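DNA repair protein RAD14 (PDB 5A3D) binds specifically to damaged DNA and is required for the incision step of nucleotide excision repair in yeast. Local coordinates at residues 85-88 and 89-93. Numbering follows the deposited sequence.
Sequences EVEA and FAFKK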
loop_
_atom_site.group_PDB
_atom_site.type_symbol
_atom_site.label_atom_id
_atom_site.label_comp_id
_atom_site.label_asym_id
_atom_site.label_seq_id
_atom_site.Cartn_x
_atom_site.Cartn_y
_atom_site.Cartn_z
ATOM N N GLU B 85 -9.215 -4.144 23.312
ATOM C CA GLU B 85 -9.125 -3.015 22.319
ATOM C C GLU B 85 -9.632 -3.379 20.934
ATOM O O GLU B 85 -10.474 -2.701 20.305
ATOM C CB GLU B 85 -7.682 -2.563 22.213
ATOM C CG GLU B 85 -7.272 -1.720 23.366
ATOM C CD GLU B 85 -5.881 -1.111 23.218
ATOM O OE1 GLU B 85 -5.276 -1.131 22.115
ATOM O OE2 GLU B 85 -5.416 -0.530 24.272
ATOM N N VAL B 86 -9.091 -4.500 20.448
ATOM C CA VAL B 86 -9.455 -5.110 19.165
ATOM C C VAL B 86 -10.990 -5.322 19.058
ATOM O O VAL B 86 -11.607 -4.956 18.062
ATOM C CB VAL B 86 -8.683 -6.452 18.963
ATOM C CG1 VAL B 86 -9.064 -7.049 17.626
ATOM C CG2 VAL B 86 -7.206 -6.127 18.867
ATOM N N GLU B 87 -11.553 -5.950 20.061
ATOM C CA GLU B 87 -12.945 -6.282 20.055
ATOM C C GLU B 87 -13.809 -5.023 20.106
ATOM O O GLU B 87 -14.817 -4.920 19.434
ATOM C CB GLU B 87 -13.223 -7.198 21.245
ATOM C CG GLU B 87 -14.617 -7.649 21.315
ATOM C CD GLU B 87 -14.771 -8.641 22.461
ATOM O OE1 GLU B 87 -14.545 -9.859 22.165
ATOM O OE2 GLU B 87 -15.096 -8.152 23.584
ATOM N N ALA B 88 -13.416 -4.080 20.939
ATOM C CA ALA B 88 -14.187 -2.839 21.125
ATOM C C ALA B 88 -14.288 -2.104 19.809
ATOM O O ALA B 88 -15.342 -1.591 19.468
ATOM C CB ALA B 88 -13.497 -1.965 22.153
ATOM N N PHE B 89 -13.178 -2.023 19.066
ATOM C CA PHE B 89 -13.160 -1.416 17.725
ATOM C C PHE B 89 -13.986 -2.205 16.691
ATOM O O PHE B 89 -14.724 -1.631 15.895
ATOM C CB PHE B 89 -11.697 -1.270 17.232
ATOM C CG PHE B 89 -11.601 -0.578 15.894
ATOM C CD1 PHE B 89 -11.620 0.839 15.818
ATOM C CD2 PHE B 89 -11.683 -1.317 14.706
ATOM C CE1 PHE B 89 -11.581 1.477 14.589
ATOM C CE2 PHE B 89 -11.678 -0.668 13.481
ATOM C CZ PHE B 89 -11.633 0.720 13.427
ATOM N N ALA B 90 -13.811 -3.518 16.689
ATOM C CA ALA B 90 -14.485 -4.400 15.797
ATOM C C ALA B 90 -16.003 -4.366 15.939
ATOM O O ALA B 90 -16.719 -4.385 14.926
ATOM C CB ALA B 90 -13.982 -5.798 16.014
ATOM N N PHE B 91 -16.468 -4.309 17.189
ATOM C CA PHE B 91 -17.914 -4.186 17.537
ATOM C C PHE B 91 -18.482 -2.850 17.053
ATOM O O PHE B 91 -19.666 -2.744 16.687
ATOM C CB PHE B 91 -18.138 -4.317 19.081
ATOM C CG PHE B 91 -18.058 -5.736 19.618
ATOM C CD1 PHE B 91 -17.731 -6.802 18.818
ATOM C CD2 PHE B 91 -18.272 -5.987 20.967
ATOM C CE1 PHE B 91 -17.614 -8.096 19.335
ATOM C CE2 PHE B 91 -18.212 -7.275 21.495
ATOM C CZ PHE B 91 -17.890 -8.340 20.663
ATOM N N LYS B 92 -17.659 -1.805 17.104
ATOM C CA LYS B 92 -18.064 -0.505 16.551
ATOM C C LYS B 92 -18.149 -0.568 15.002
ATOM O O LYS B 92 -19.080 -0.029 14.381
ATOM C CB LYS B 92 -17.118 0.591 17.047
ATOM C CG LYS B 92 -17.043 1.870 16.223
ATOM C CD LYS B 92 -15.596 2.336 15.991
ATOM C CE LYS B 92 -14.963 1.852 14.657
ATOM N NZ LYS B 92 -15.321 2.639 13.405
ATOM N N LYS B 93 -17.183 -1.216 14.382
ATOM C CA LYS B 93 -17.151 -1.341 12.941
ATOM C C LYS B 93 -18.269 -2.181 12.348
ATOM O O LYS B 93 -18.708 -1.928 11.217
ATOM C CB LYS B 93 -15.791 -1.902 12.483
ATOM C CG LYS B 93 -15.682 -2.399 11.053
ATOM C CD LYS B 93 -14.248 -2.768 10.702
ATOM C CE LYS B 93 -14.002 -2.787 9.208
ATOM N NZ LYS B 93 -12.737 -3.393 8.752
#
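Glu87 and Phe91 sit one turn apart on helix 83-94 and run out from it side by side. The methylene of Glu87 lies over one face of the phenyl ring, its CG 3.6 Å from the centroid of the Phe91 ring and 20° off the normal, a CH-pi contact displaced toward the far rim, where Glu87 CG comes 3.4 Å from Phe91 CZ. Chi1 of -178° and the extended chain take the Glu87 carboxylate out past the CZ-CE2 rim, and chi3 turns it to within 2° of the ring plane. Glu87 OE1 and Tyr49 OH, on helix 42-49, share a weak hydrogen bond.

The backbone that carries this pair is closely knit. Phe91 N donates to Glu87 O at 2.9 Å and Ala90 N to Val86 O at 3.0 Å, both nearly straight. Val86 and Ala90, both buried, face helix 42-49 and pack on Tyr49; Val86 also touches Cys45. Outside partners are Phe62, edge-to-face with Phe89, His63, hydrogen-bonded through ND1 to Glu85 OE2, and Glu55, in a salt bridge with Lys93.

The Ala88-Lys92 side is looser. Both residues are exposed, and the bond from Lys92 N to Ala88 O, at 3.3 Å, is weak. Lys92 bends at chi2, chi3 and chi4, which brings its CE 3.4 Å above the plane of the Phe89 ring, offset toward the rim.

The nearest atom of these residues lies about 5 Å from the bound nucleic acid. Their contacts are ordinary i to i+3 and i to i+4 alpha-helical packing, in the helix that follows strand 78-82 in the DNA-binding domain of the XPA family.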